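Local coordinates for uncharacterized protein (Pseudomonas aeruginosa, PDB 5BR9) that probably takes part in making the threonylcarbamoyladenosine modification of tRNA, as a TsaB protein of the KAE1/TsaD family with an ASKHA-type fold, at residues R119-D125 and F169-W175; P154-V159 and Y177-Q183. All blocks are in the same frame, centred on the assembly; numbering follows the deposited sequence.

Interaction 1 of 2, residues R119-D125 and F169-W175; sequences RVAAAID and FGAGTGW
Trp175 fits its indole against the methyl groups of Ala123 and Ala121. CG stands anti to the carbonyl carbon (chi1 -75°), which folds the ring over the strand. The ring is sandwiched between Ala123 CB on one face, 3.7 Å from Trp175 CD1, and Gly170 CA on the other, 3.3 Å from the ring plane, where the bare glycine backbone lets the indole lie close. Ala121 CB meets the ring's edge at CZ2. The ring's NE1 donates to Ala121 O (3.0 Å), and Ala171 N reaches the same oxygen from the opposite face of its carbonyl plane, so one acceptor holds both the strand and the indole. On the other side of the sheet Val120 CG1, anti to its own backbone nitrogen, packs against Ala171 CB at 3.8 Å. Parallel pairing runs from Val120–Phe169 to Ala122–Ala171, then gives way to a tight turn. Gly172, at phi 114°, and Gly174 leave room for the Ala123 carbonyl, whose oxygen accepts from Gly174 N at 2.8 Å. Beyond it, Thr173 OG1 takes the Asp125 N-H in a nearly straight bond (3.1 Å, 175°). Strand 119-125 is the central strand of a five-stranded mixed sheet with the 3-2-1-4-5 order of ASKHA folds; strands 131-139 and 168-171 flank it, helix 103-115 packs on the Val120 and Ala122 face, and strand 187-189 lies beyond 168-171.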
loop_
_atom_site.group_PDB
_atom_site.type_symbol
_atom_site.label_atom_id
_atom_site.label_comp_id
_atom_site.label_asym_id
_atom_site.label_seq_id
_atom_site.Cartn_x
_atom_site.Cartn_y
_atom_site.Cartn_z
ATOM N N ARG A 119 -14.158 30.484 -1.332
ATOM C CA ARG A 119 -14.651 29.757 -0.175
ATOM C C ARG A 119 -15.332 28.484 -0.654
ATOM O O ARG A 119 -16.295 28.529 -1.423
ATOM C CB ARG A 119 -15.598 30.629 0.653
ATOM C CG ARG A 119 -14.924 31.936 1.075
ATOM C CD ARG A 119 -15.486 32.546 2.339
ATOM N NE ARG A 119 -16.659 33.365 2.090
ATOM C CZ ARG A 119 -17.122 34.284 2.933
ATOM N NH1 ARG A 119 -18.206 34.987 2.619
ATOM N NH2 ARG A 119 -16.493 34.515 4.080
ATOM N N VAL A 120 -14.816 27.345 -0.205
ATOM C CA VAL A 120 -15.320 26.052 -0.663
ATOM C C VAL A 120 -15.603 25.137 0.513
ATOM O O VAL A 120 -14.767 24.951 1.397
ATOM C CB VAL A 120 -14.342 25.362 -1.633
ATOM C CG1 VAL A 120 -14.844 23.952 -1.952
ATOM C CG2 VAL A 120 -14.194 26.168 -2.922
ATOM N N ALA A 121 -16.809 24.601 0.542
ATOM C CA ALA A 121 -17.124 23.524 1.463
ATOM C C ALA A 121 -16.910 22.205 0.701
ATOM O O ALA A 121 -17.646 21.888 -0.222
ATOM C CB ALA A 121 -18.566 23.656 1.996
ATOM N N ALA A 122 -15.858 21.479 1.053
ATOM C CA ALA A 122 -15.559 20.210 0.412
ATOM C C ALA A 122 -16.241 19.071 1.164
ATOM O O ALA A 122 -16.191 19.006 2.386
ATOM C CB ALA A 122 -14.064 19.999 0.339
ATOM N N ALA A 123 -16.903 18.194 0.425
ATOM C CA ALA A 123 -17.567 17.045 1.017
ATOM C C ALA A 123 -17.333 15.824 0.156
ATOM O O ALA A 123 -17.622 15.842 -1.037
ATOM C CB ALA A 123 -19.088 17.298 1.186
ATOM N N ILE A 124 -16.808 14.773 0.780
ATOM C CA ILE A 124 -16.525 13.505 0.121
ATOM C C ILE A 124 -17.347 12.420 0.790
ATOM O O ILE A 124 -17.353 12.302 2.016
ATOM C CB ILE A 124 -15.011 13.173 0.169
ATOM C CG1 ILE A 124 -14.215 14.187 -0.663
ATOM C CG2 ILE A 124 -14.767 11.745 -0.298
ATOM C CD1 ILE A 124 -12.700 14.046 -0.527
ATOM N N ASP A 125 -18.016 11.610 -0.015
ATOM C CA ASP A 125 -18.862 10.561 0.506
ATOM C C ASP A 125 -18.031 9.631 1.370
ATOM O O ASP A 125 -16.936 9.255 0.996
ATOM C CB ASP A 125 -19.513 9.750 -0.613
ATOM C CG ASP A 125 -20.620 8.856 -0.097
ATOM O OD1 ASP A 125 -21.007 7.896 -0.784
ATOM O OD2 ASP A 125 -21.072 9.085 1.036
ATOM N N PHE A 169 -18.910 27.744 -2.336
ATOM C CA PHE A 169 -19.172 26.724 -3.347
ATOM C C PHE A 169 -19.072 25.340 -2.713
ATOM O O PHE A 169 -18.213 25.100 -1.863
ATOM C CB PHE A 169 -18.160 26.905 -4.502
ATOM C CG PHE A 169 -18.297 25.921 -5.656
ATOM C CD1 PHE A 169 -19.157 26.182 -6.713
ATOM C CD2 PHE A 169 -17.502 24.779 -5.714
ATOM C CE1 PHE A 169 -19.265 25.301 -7.785
ATOM C CE2 PHE A 169 -17.592 23.898 -6.789
ATOM C CZ PHE A 169 -18.481 24.156 -7.828
ATOM N N GLY A 170 -19.927 24.425 -3.146
ATOM C CA GLY A 170 -19.869 23.051 -2.663
ATOM C C GLY A 170 -19.177 22.129 -3.664
ATOM O O GLY A 170 -19.552 22.028 -4.844
ATOM N N ALA A 171 -18.143 21.453 -3.193
ATOM C CA ALA A 171 -17.363 20.576 -4.049
ATOM C C ALA A 171 -17.281 19.173 -3.481
ATOM O O ALA A 171 -17.018 18.994 -2.295
ATOM C CB ALA A 171 -15.970 21.127 -4.237
ATOM N N GLY A 172 -17.491 18.185 -4.344
ATOM C CA GLY A 172 -17.251 16.794 -3.998
ATOM C C GLY A 172 -18.476 15.902 -3.942
ATOM O O GLY A 172 -19.619 16.382 -3.831
ATOM N N THR A 173 -18.224 14.594 -3.986
ATOM C CA THR A 173 -19.292 13.596 -4.065
ATOM C C THR A 173 -20.184 13.573 -2.827
ATOM O O THR A 173 -21.286 13.020 -2.863
ATOM C CB THR A 173 -18.720 12.182 -4.246
ATOM O OG1 THR A 173 -17.896 11.864 -3.115
ATOM C CG2 THR A 173 -17.879 12.082 -5.541
ATOM N N GLY A 174 -19.699 14.154 -1.732
ATOM C CA GLY A 174 -20.489 14.280 -0.514
ATOM C C GLY A 174 -21.738 15.127 -0.721
ATOM O O GLY A 174 -22.706 15.029 0.031
ATOM N N TRP A 175 -21.716 15.964 -1.750
ATOM C CA TRP A 175 -22.828 16.848 -2.026
ATOM C C TRP A 175 -24.010 16.115 -2.638
ATOM O O TRP A 175 -25.071 16.714 -2.823
ATOM C CB TRP A 175 -22.360 18.016 -2.903
ATOM C CG TRP A 175 -21.574 18.975 -2.042
ATOM C CD1 TRP A 175 -20.213 19.036 -1.901
ATOM C CD2 TRP A 175 -22.113 19.950 -1.141
ATOM N NE1 TRP A 175 -19.873 20.003 -0.984
ATOM C CE2 TRP A 175 -21.022 20.576 -0.498
ATOM C CE3 TRP A 175 -23.413 20.355 -0.811
ATOM C CZ2 TRP A 175 -21.192 21.591 0.444
ATOM C CZ3 TRP A 175 -23.581 21.378 0.122
ATOM C CH2 TRP A 175 -22.475 21.977 0.741
#

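Interaction 2 of 2, residues P154-V159 and Y177-Q183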
loop_
_atom_site.group_PDB
_atom_site.type_symbol
_atom_site.label_atom_id
_atom_site.label_comp_id
_atom_site.label_asym_id
_atom_site.label_seq_id
_atom_site.Cartn_x
_atom_site.Cartn_y
_atom_site.Cartn_z
ATOM N N PRO A 154 -24.835 14.079 7.256
ATOM C CA PRO A 154 -25.030 15.304 6.479
ATOM C C PRO A 154 -25.844 16.370 7.231
ATOM O O PRO A 154 -25.611 17.570 7.033
ATOM C CB PRO A 154 -25.762 14.807 5.229
ATOM C CG PRO A 154 -26.353 13.474 5.632
ATOM C CD PRO A 154 -25.357 12.887 6.574
ATOM N N GLU A 155 -26.734 15.925 8.115
ATOM C CA GLU A 155 -27.563 16.806 8.946
ATOM C C GLU A 155 -26.772 17.721 9.875
ATOM O O GLU A 155 -27.321 18.663 10.442
ATOM C CB GLU A 155 -28.534 15.974 9.812
ATOM C CG GLU A 155 -29.707 15.380 9.054
ATOM C CD GLU A 155 -29.355 14.091 8.309
ATOM O OE1 GLU A 155 -28.185 13.637 8.393
ATOM O OE2 GLU A 155 -30.256 13.535 7.640
ATOM N N ARG A 156 -25.496 17.423 10.079
ATOM C CA ARG A 156 -24.751 18.147 11.083
ATOM C C ARG A 156 -23.647 19.013 10.499
ATOM O O ARG A 156 -23.025 19.756 11.252
ATOM C CB ARG A 156 -24.174 17.178 12.111
ATOM C CG ARG A 156 -25.232 16.544 13.018
ATOM C CD ARG A 156 -24.598 15.592 14.016
ATOM N NE ARG A 156 -23.679 16.282 14.919
ATOM C CZ ARG A 156 -22.557 15.747 15.397
ATOM N NH1 ARG A 156 -22.208 14.512 15.048
ATOM N NH2 ARG A 156 -21.778 16.451 16.213
ATOM N N VAL A 157 -23.409 18.945 9.180
ATOM C CA VAL A 157 -22.303 19.716 8.604
ATOM C C VAL A 157 -22.611 21.206 8.708
ATOM O O VAL A 157 -23.776 21.624 8.630
ATOM C CB VAL A 157 -21.976 19.342 7.126
ATOM C CG1 VAL A 157 -21.608 17.871 6.989
ATOM C CG2 VAL A 157 -23.088 19.747 6.181
ATOM N N ALA A 158 -21.553 22.000 8.882
ATOM C CA ALA A 158 -21.696 23.448 9.039
ATOM C C ALA A 158 -20.519 24.201 8.419
ATOM O O ALA A 158 -19.406 23.673 8.336
ATOM C CB ALA A 158 -21.838 23.799 10.530
ATOM N N VAL A 159 -20.770 25.434 7.990
ATOM C CA VAL A 159 -19.728 26.279 7.403
ATOM C C VAL A 159 -19.311 27.342 8.437
ATOM O O VAL A 159 -20.131 27.741 9.273
ATOM C CB VAL A 159 -20.210 26.926 6.091
ATOM C CG1 VAL A 159 -20.479 25.861 5.035
ATOM C CG2 VAL A 159 -21.439 27.801 6.332
ATOM N N TYR A 177 -25.570 14.355 -0.859
ATOM C CA TYR A 177 -26.455 14.429 0.304
ATOM C C TYR A 177 -26.975 15.850 0.606
ATOM O O TYR A 177 -27.420 16.122 1.719
ATOM C CB TYR A 177 -25.742 13.901 1.559
ATOM C CG TYR A 177 -25.397 12.428 1.578
ATOM C CD1 TYR A 177 -26.231 11.517 2.215
ATOM C CD2 TYR A 177 -24.238 11.946 0.977
ATOM C CE1 TYR A 177 -25.932 10.184 2.251
ATOM C CE2 TYR A 177 -23.934 10.609 1.005
ATOM C CZ TYR A 177 -24.783 9.728 1.647
ATOM O OH TYR A 177 -24.492 8.384 1.688
ATOM N N VAL A 178 -26.929 16.747 -0.372
ATOM C CA VAL A 178 -27.266 18.152 -0.129
ATOM C C VAL A 178 -28.685 18.355 0.469
ATOM O O VAL A 178 -28.887 19.218 1.335
ATOM C CB VAL A 178 -27.083 18.985 -1.434
ATOM C CG1 VAL A 178 -27.989 18.476 -2.564
ATOM C CG2 VAL A 178 -27.302 20.455 -1.159
ATOM N N GLU A 179 -29.655 17.547 0.049
ATOM C CA GLU A 179 -31.043 17.757 0.475
ATOM C C GLU A 179 -31.216 17.460 1.962
ATOM O O GLU A 179 -32.236 17.821 2.540
ATOM C CB GLU A 179 -32.005 16.902 -0.360
ATOM C CG GLU A 179 -32.038 17.331 -1.819
ATOM C CD GLU A 179 -33.184 16.728 -2.610
ATOM O OE1 GLU A 179 -33.939 15.912 -2.042
ATOM O OE2 GLU A 179 -33.303 17.050 -3.817
ATOM N N ARG A 180 -30.216 16.819 2.573
ATOM C CA ARG A 180 -30.235 16.497 4.005
ATOM C C ARG A 180 -29.373 17.430 4.873
ATOM O O ARG A 180 -29.337 17.295 6.099
ATOM C CB ARG A 180 -29.777 15.049 4.222
ATOM C CG ARG A 180 -30.823 14.003 3.815
ATOM C CD ARG A 180 -30.264 12.575 3.896
ATOM N NE ARG A 180 -29.755 12.255 5.229
ATOM C CZ ARG A 180 -29.100 11.139 5.534
ATOM N NH1 ARG A 180 -28.870 10.224 4.598
ATOM N NH2 ARG A 180 -28.667 10.934 6.774
ATOM N N MET A 181 -28.659 18.355 4.243
ATOM C CA MET A 181 -27.790 19.285 4.965
ATOM C C MET A 181 -28.588 20.494 5.487
ATOM O O MET A 181 -29.608 20.855 4.907
ATOM C CB MET A 181 -26.648 19.746 4.044
ATOM C CG MET A 181 -25.754 18.613 3.577
ATOM S SD MET A 181 -24.471 19.188 2.454
ATOM C CE MET A 181 -23.378 17.755 2.332
ATOM N N PRO A 182 -28.124 21.127 6.579
ATOM C CA PRO A 182 -28.867 22.278 7.124
ATOM C C PRO A 182 -28.699 23.577 6.330
ATOM O O PRO A 182 -29.400 24.538 6.619
ATOM C CB PRO A 182 -28.284 22.438 8.532
ATOM C CG PRO A 182 -26.908 21.886 8.421
ATOM C CD PRO A 182 -26.969 20.766 7.421
ATOM N N GLN A 183 -27.769 23.613 5.378
ATOM C CA GLN A 183 -27.687 24.725 4.433
ATOM C C GLN A 183 -27.128 24.213 3.114
ATOM O O GLN A 183 -26.604 23.100 3.053
ATOM C CB GLN A 183 -26.816 25.870 4.982
ATOM C CG GLN A 183 -25.343 25.522 5.147
ATOM C CD GLN A 183 -25.045 24.727 6.407
ATOM O OE1 GLN A 183 -25.474 25.099 7.495
ATOM N NE2 GLN A 183 -24.289 23.633 6.266
HETATM O O HOH W 1 -23.463 26.186 9.083
#
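Arg180 presents its guanidinium side-on to the carboxylate of Glu155, NE to one oxygen and NH2 to the other. The shorter arm of this salt bridge, Arg180 NE to Glu155 OE2 at 2.8 Å, lies close to the guanidinium plane but meets OE2 on its syn side, 30° out of the carboxylate plane. Because the two planes stand 49° apart, the second arm, NH2 to OE1 (3.2 Å), is tilted from the guanidinium. The Glu155 chain bends at chi2 (81°), so that the carboxylate doubles back to meet Arg180. Pro154 CG sits over one guanidinium face, 3.6 Å from Arg180 CZ, and its CB rests on Tyr177 CB. Asp129 takes Arg180 NH1 in a further salt bridge, so the two carboxylates probably help fix the guanidinium's orientation. The two segments belong to the loops that enter and leave strand 168-171 in the second sheet of this ASKHA-type fold, each with a short 3-10 turn. Further along the contact, Val157 CG2 crosses the extended Met181 chain, 3.9 Å from its CG. Pro182 CG touches Val157 O, and its CD meets the carbonyl oxygens of Pro154 and Val157. Gln183 is bent at chi2, and its NE2 donates almost straight to Val157 O (3.1 Å), arriving from above that carbonyl's plane. A water accepts from Val159 N and donates to Gln183 OE1, fastening the other end of the amide to the same loop.

After the first sheet and helix 103-115, strand 119-125 opens the second sheet, followed by the hairpin of 131-139 and 142-152, then 154-159. Strand 168-171 follows, and interaction 1 closes a loop of 43 residues as this strand pairs with 119-125. Only a few residues later, 177-183 turns back to 154-159, and interaction 2 closes a shorter loop of 17 residues. The segments alternate along the chain, so the two closures cross rather than nest, their centres about 11 Å apart. They meet at several points, among them Trp175 CZ3 against Met181 SD (3.3 Å). Together they tie the sheet's central strand to the connections before and after strand 168-171.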